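Local atomic coordinates of streptokinase domain B (Streptococcus dysgalactiae subsp. equisimilis, PDB entry 1QQR), a protein that probably contributes to the non-proteolytic activation of plasminogen, and so to fibrinolysis, as one domain of the bacterial plasminogen activator streptokinase. Residues A[74-79]-A[91-96]; A[10-15]-A[54-59]. All blocks are in the same frame, centred on the assembly; numbering follows the deposited sequence.

Contact 1 (A[74-79]-A[91-96]); sequences VTHDND and FTYRVK
Y93 carries the contact, reaching from the short strand 92-94 to V74 and H76 at the end of strand 64-76. Its CB leaves the backbone toward 74-79, and with CG anti to the backbone N (chi1 164°) the ring extends toward V74. One face of that ring receives V74 CG2, which lies 4.2 Å from the Y93 centroid and 9° off the normal, a CH-pi contact nearly centred on it. The sister methyl serves the far end: V74 CG1 packs 4.0 Å from Y93 CZ. On the opposite face, offset toward the rim, sits the backbone N of V95. At the tip, Y93 OH accepts the amide of K96 (N to OH 3.2 Å, N-H...O 167°), a bond within 91-96 that folds it back on its own tyrosine, and bonds to the carboxylate of D118 on strand 111-128, outside the contact, so two hydrogen bonds grip the hydroxyl. It meets the H76 imidazole at the ring edge, near its plane. K96 then takes over: its aliphatic chain crosses H76 at about a right angle and sets CD over one face of the imidazole, 3.6 Å from the H76 centroid. A bend at chi4 turns the ammonium off this line; K96 NZ stays 5.7 Å from D79 OD2, opposite charges near but not in contact. Just past H76 the chain reverses in a type II' turn closed by D79 N to H76 O, 3.0 Å. The contact joins strand 64-76 of the main sheet to the small antiparallel pair 43-45/92-94. Its chemistry is graded: in the interior one valine methyl over a phenol face and the other by its hydroxyl end, then a satisfied hydroxyl, and at the margin a lysine stem roofing an imidazole, its charge probably reaching solvent.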
loop_
_atom_site.group_PDB
_atom_site.type_symbol
_atom_site.label_atom_id
_atom_site.label_comp_id
_atom_site.label_asym_id
_atom_site.label_seq_id
_atom_site.Cartn_x
_atom_site.Cartn_y
_atom_site.Cartn_z
ATOM N N VAL A 74 2.570 6.253 0.718
ATOM C CA VAL A 74 1.167 6.478 0.972
ATOM C C VAL A 74 0.742 7.672 0.164
ATOM O O VAL A 74 1.423 8.680 0.181
ATOM C CB VAL A 74 0.871 6.734 2.486
ATOM C CG1 VAL A 74 -0.637 6.629 2.748
ATOM C CG2 VAL A 74 1.603 5.714 3.339
ATOM N N THR A 75 -0.365 7.540 -0.567
ATOM C CA THR A 75 -0.910 8.642 -1.351
ATOM C C THR A 75 -2.220 8.918 -0.627
ATOM O O THR A 75 -2.998 8.003 -0.380
ATOM C CB THR A 75 -1.211 8.240 -2.849
ATOM O OG1 THR A 75 -0.013 7.746 -3.468
ATOM C CG2 THR A 75 -1.732 9.460 -3.661
ATOM N N HIS A 76 -2.464 10.173 -0.279
ATOM C CA HIS A 76 -3.683 10.540 0.450
ATOM C C HIS A 76 -4.683 11.200 -0.445
ATOM O O HIS A 76 -4.422 12.295 -0.932
ATOM C CB HIS A 76 -3.338 11.514 1.551
ATOM C CG HIS A 76 -2.135 11.112 2.316
ATOM N ND1 HIS A 76 -0.909 11.709 2.119
ATOM C CD2 HIS A 76 -1.950 10.144 3.241
ATOM C CE1 HIS A 76 -0.020 11.126 2.899
ATOM N NE2 HIS A 76 -0.621 10.174 3.588
ATOM N N ASP A 77 -5.821 10.545 -0.656
ATOM C CA ASP A 77 -6.845 11.103 -1.530
ATOM C C ASP A 77 -6.196 11.499 -2.857
ATOM O O ASP A 77 -5.373 10.745 -3.363
ATOM C CB ASP A 77 -7.515 12.285 -0.811
ATOM C CG ASP A 77 -8.261 11.821 0.403
ATOM O OD1 ASP A 77 -9.218 11.027 0.229
ATOM O OD2 ASP A 77 -7.881 12.200 1.530
ATOM N N ASN A 78 -6.550 12.653 -3.417
ATOM C CA ASN A 78 -5.967 13.103 -4.691
ATOM C C ASN A 78 -4.884 14.128 -4.455
ATOM O O ASN A 78 -4.462 14.827 -5.363
ATOM C CB ASN A 78 -7.036 13.712 -5.599
ATOM C CG ASN A 78 -7.867 12.657 -6.289
ATOM O OD1 ASN A 78 -8.940 12.939 -6.816
ATOM N ND2 ASN A 78 -7.369 11.433 -6.297
ATOM N N ASP A 79 -4.461 14.219 -3.210
ATOM C CA ASP A 79 -3.425 15.148 -2.803
ATOM C C ASP A 79 -2.101 14.806 -3.504
ATOM O O ASP A 79 -1.732 13.640 -3.678
ATOM C CB ASP A 79 -3.308 15.077 -1.275
ATOM C CG ASP A 79 -2.366 16.106 -0.698
ATOM O OD1 ASP A 79 -1.779 16.910 -1.460
ATOM O OD2 ASP A 79 -2.213 16.100 0.545
ATOM N N PHE A 91 8.425 0.295 10.741
ATOM C CA PHE A 91 7.808 1.604 10.855
ATOM C C PHE A 91 6.343 1.532 11.245
ATOM O O PHE A 91 5.728 0.472 11.212
ATOM C CB PHE A 91 7.939 2.360 9.519
ATOM C CG PHE A 91 7.297 1.648 8.322
ATOM C CD1 PHE A 91 5.911 1.525 8.207
ATOM C CD2 PHE A 91 8.090 1.120 7.303
ATOM C CE1 PHE A 91 5.326 0.893 7.094
ATOM C CE2 PHE A 91 7.514 0.485 6.190
ATOM C CZ PHE A 91 6.127 0.372 6.087
ATOM N N THR A 92 5.795 2.675 11.616
ATOM C CA THR A 92 4.384 2.774 11.935
ATOM C C THR A 92 3.868 3.940 11.096
ATOM O O THR A 92 4.538 4.955 10.939
ATOM C CB THR A 92 4.126 3.116 13.415
ATOM O OG1 THR A 92 4.868 4.290 13.744
ATOM C CG2 THR A 92 4.527 1.971 14.335
ATOM N N TYR A 93 2.692 3.777 10.514
ATOM C CA TYR A 93 2.109 4.855 9.747
ATOM C C TYR A 93 0.868 5.284 10.507
ATOM O O TYR A 93 0.010 4.456 10.849
ATOM C CB TYR A 93 1.709 4.410 8.344
ATOM C CG TYR A 93 0.771 5.411 7.689
ATOM C CD1 TYR A 93 1.176 6.730 7.464
ATOM C CD2 TYR A 93 -0.538 5.059 7.363
ATOM C CE1 TYR A 93 0.288 7.672 6.929
ATOM C CE2 TYR A 93 -1.433 5.999 6.837
ATOM C CZ TYR A 93 -1.017 7.297 6.626
ATOM O OH TYR A 93 -1.916 8.237 6.158
ATOM N N ARG A 94 0.780 6.579 10.772
ATOM C CA ARG A 94 -0.358 7.148 11.489
ATOM C C ARG A 94 -1.248 7.769 10.423
ATOM O O ARG A 94 -0.775 8.541 9.601
ATOM C CB ARG A 94 0.135 8.224 12.467
ATOM C CG ARG A 94 -0.937 8.807 13.353
ATOM C CD ARG A 94 -0.471 10.119 13.983
ATOM N NE ARG A 94 -1.506 10.721 14.826
ATOM C CZ ARG A 94 -1.515 11.992 15.221
ATOM N NH1 ARG A 94 -0.543 12.820 14.850
ATOM N NH2 ARG A 94 -2.501 12.435 15.992
ATOM N N VAL A 95 -2.527 7.426 10.415
ATOM C CA VAL A 95 -3.412 7.994 9.409
ATOM C C VAL A 95 -3.439 9.497 9.549
ATOM O O VAL A 95 -3.998 10.040 10.500
ATOM C CB VAL A 95 -4.817 7.437 9.532
ATOM C CG1 VAL A 95 -5.721 8.091 8.509
ATOM C CG2 VAL A 95 -4.779 5.934 9.328
ATOM N N LYS A 96 -2.793 10.141 8.584
ATOM C CA LYS A 96 -2.646 11.589 8.480
ATOM C C LYS A 96 -3.966 12.375 8.592
ATOM O O LYS A 96 -4.991 11.978 8.032
ATOM C CB LYS A 96 -1.953 11.873 7.148
ATOM C CG LYS A 96 -1.592 13.287 6.838
ATOM C CD LYS A 96 -0.940 13.307 5.458
ATOM C CE LYS A 96 -0.690 14.715 4.929
ATOM N NZ LYS A 96 0.626 15.292 5.371
#

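Contact 2 (A[10-15]-A[54-59])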
loop_
_atom_site.group_PDB
_atom_site.type_symbol
_atom_site.label_atom_id
_atom_site.label_comp_id
_atom_site.label_asym_id
_atom_site.label_seq_id
_atom_site.Cartn_x
_atom_site.Cartn_y
_atom_site.Cartn_z
ATOM N N VAL A 10 -8.432 2.752 4.057
ATOM C CA VAL A 10 -7.045 2.477 3.724
ATOM C C VAL A 10 -6.980 1.359 2.694
ATOM O O VAL A 10 -7.291 0.199 2.993
ATOM C CB VAL A 10 -6.225 2.067 4.974
ATOM C CG1 VAL A 10 -4.765 1.838 4.598
ATOM C CG2 VAL A 10 -6.323 3.136 6.033
ATOM N N GLU A 11 -6.602 1.726 1.475
ATOM C CA GLU A 11 -6.459 0.754 0.412
ATOM C C GLU A 11 -4.992 0.346 0.265
ATOM O O GLU A 11 -4.063 1.111 0.568
ATOM C CB GLU A 11 -7.003 1.308 -0.899
ATOM C CG GLU A 11 -8.515 1.228 -0.979
ATOM C CD GLU A 11 -9.092 2.039 -2.129
ATOM O OE1 GLU A 11 -8.573 1.949 -3.259
ATOM O OE2 GLU A 11 -10.082 2.763 -1.905
ATOM N N TYR A 12 -4.789 -0.866 -0.229
ATOM C CA TYR A 12 -3.445 -1.395 -0.352
ATOM C C TYR A 12 -3.152 -1.986 -1.708
ATOM O O TYR A 12 -3.985 -2.668 -2.298
ATOM C CB TYR A 12 -3.262 -2.470 0.720
ATOM C CG TYR A 12 -1.887 -3.068 0.801
ATOM C CD1 TYR A 12 -0.840 -2.370 1.372
ATOM C CD2 TYR A 12 -1.640 -4.353 0.318
ATOM C CE1 TYR A 12 0.428 -2.933 1.467
ATOM C CE2 TYR A 12 -0.370 -4.938 0.403
ATOM C CZ TYR A 12 0.662 -4.225 0.984
ATOM O OH TYR A 12 1.904 -4.817 1.137
ATOM N N THR A 13 -1.978 -1.683 -2.223
ATOM C CA THR A 13 -1.547 -2.275 -3.472
ATOM C C THR A 13 -0.058 -2.644 -3.327
ATOM O O THR A 13 0.738 -1.906 -2.725
ATOM C CB THR A 13 -1.776 -1.362 -4.678
ATOM O OG1 THR A 13 -1.468 -2.101 -5.861
ATOM C CG2 THR A 13 -0.903 -0.144 -4.637
ATOM N N VAL A 14 0.294 -3.808 -3.843
ATOM C CA VAL A 14 1.651 -4.309 -3.751
ATOM C C VAL A 14 2.127 -4.901 -5.072
ATOM O O VAL A 14 1.375 -5.569 -5.780
ATOM C CB VAL A 14 1.764 -5.399 -2.640
ATOM C CG1 VAL A 14 0.871 -6.567 -2.961
ATOM C CG2 VAL A 14 3.202 -5.861 -2.490
ATOM N N GLN A 15 3.386 -4.622 -5.392
ATOM C CA GLN A 15 4.034 -5.128 -6.591
ATOM C C GLN A 15 5.153 -6.083 -6.108
ATOM O O GLN A 15 5.854 -5.793 -5.127
ATOM C CB GLN A 15 4.606 -3.952 -7.398
ATOM C CG GLN A 15 5.726 -4.340 -8.371
ATOM C CD GLN A 15 6.272 -3.155 -9.181
ATOM O OE1 GLN A 15 6.646 -2.107 -8.623
ATOM N NE2 GLN A 15 6.330 -3.325 -10.502
ATOM N N GLN A 54 2.567 -10.940 2.396
ATOM C CA GLN A 54 2.880 -12.360 2.370
ATOM C C GLN A 54 1.618 -13.145 2.027
ATOM O O GLN A 54 1.657 -14.060 1.214
ATOM C CB GLN A 54 3.461 -12.811 3.726
ATOM C CG GLN A 54 3.930 -14.290 3.811
ATOM C CD GLN A 54 4.963 -14.676 2.722
ATOM O OE1 GLN A 54 6.080 -14.140 2.681
ATOM N NE2 GLN A 54 4.582 -15.611 1.840
ATOM N N SER A 55 0.480 -12.776 2.606
ATOM C CA SER A 55 -0.727 -13.530 2.304
ATOM C C SER A 55 -1.152 -13.322 0.849
ATOM O O SER A 55 -1.583 -14.266 0.177
ATOM C CB SER A 55 -1.857 -13.182 3.291
ATOM O OG SER A 55 -2.693 -12.129 2.841
ATOM N N ILE A 56 -1.016 -12.103 0.339
ATOM C CA ILE A 56 -1.379 -11.867 -1.053
ATOM C C ILE A 56 -0.427 -12.656 -1.956
ATOM O O ILE A 56 -0.854 -13.254 -2.948
ATOM C CB ILE A 56 -1.299 -10.387 -1.390
ATOM C CG1 ILE A 56 -2.487 -9.671 -0.743
ATOM C CG2 ILE A 56 -1.251 -10.195 -2.895
ATOM C CD1 ILE A 56 -2.494 -8.193 -0.929
ATOM N N LEU A 57 0.858 -12.661 -1.589
ATOM C CA LEU A 57 1.885 -13.387 -2.331
ATOM C C LEU A 57 1.549 -14.884 -2.358
ATOM O O LEU A 57 1.700 -15.536 -3.382
ATOM C CB LEU A 57 3.272 -13.189 -1.689
ATOM C CG LEU A 57 4.409 -13.920 -2.426
ATOM C CD1 LEU A 57 4.518 -13.364 -3.861
ATOM C CD2 LEU A 57 5.735 -13.742 -1.688
ATOM N N ASN A 58 1.091 -15.423 -1.236
ATOM C CA ASN A 58 0.729 -16.835 -1.177
ATOM C C ASN A 58 -0.363 -17.158 -2.182
ATOM O O ASN A 58 -0.232 -18.105 -2.950
ATOM C CB ASN A 58 0.256 -17.227 0.229
ATOM C CG ASN A 58 1.399 -17.312 1.234
ATOM O OD1 ASN A 58 1.171 -17.397 2.449
ATOM N ND2 ASN A 58 2.637 -17.298 0.733
ATOM N N LYS A 59 -1.433 -16.366 -2.198
ATOM C CA LYS A 59 -2.529 -16.628 -3.126
ATOM C C LYS A 59 -2.124 -16.522 -4.586
ATOM O O LYS A 59 -2.348 -17.448 -5.352
ATOM C CB LYS A 59 -3.700 -15.679 -2.886
ATOM C CG LYS A 59 -4.288 -15.728 -1.492
ATOM C CD LYS A 59 -5.452 -14.728 -1.368
ATOM C CE LYS A 59 -6.032 -14.674 0.045
ATOM N NZ LYS A 59 -7.168 -13.704 0.145
#
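I56 of helix 46-60 points its two branches at two residues of strand 8-18, Y12 and V14. The longer branch goes to the tyrosine. I56 CG1 lies anti to the carbonyl carbon (chi1 -74°) and chi2 is extended (177°), which stretches CD1 away from the helix; it stops at the edge of the Y12 ring, near the ring plane, 4.1 Å from Y12 CE2 and as far from Y12 CD2. The methyl therefore abuts one C-C side of the phenol instead of lying over a face, and the two side chains run at a slant to each other. The shorter branch makes the second contact, I56 CG2 to V14 CG1 at 4.2 Å. V14 follows Y12 by two places, so both side chains stand on the face of the strand turned to the helix, while T13 between them points away. The nearest CA atoms, of V14 and I56, are 8.6 Å apart, and the segments meet through side-chain carbons. No hydrogen bond crosses, and only 94 Å² is buried in all. The polar end of Y12 is served elsewhere: its OH bonds to E122 of strand 111-128. Y12 also touches A53 and L49, one and two turns earlier on the helix, together with L35 and Y124, whereas I56 reaches F16 and K33. The helix thus packs across a mixed sheet in which strand 8-18 lies between 33-38, antiparallel to it, and the parallel 111-128, the helix-on-sheet layer of the beta-grasp fold.

Contact 2 precedes contact 1 in the chain, and the two centres lie about 17 Å apart without touching. Both reach the same mixed sheet but use different elements: contact 2 lays helix 46-60 on strand 8-18, while contact 1 ties the end of strand 64-76 to the accessory strand 92-94. Strand 111-128, paired with both 8-18 and 64-76, supplies a carboxylate to the tyrosine of each, D118 in contact 1 and E122 in contact 2. Contact 1 is the more buried; contact 2 is smaller and partly buried. Neither has a clear hydrogen bond between its segments: contact 1 relies on face-on CH-pi packing, contact 2 on methyl contacts, one of them edge-on.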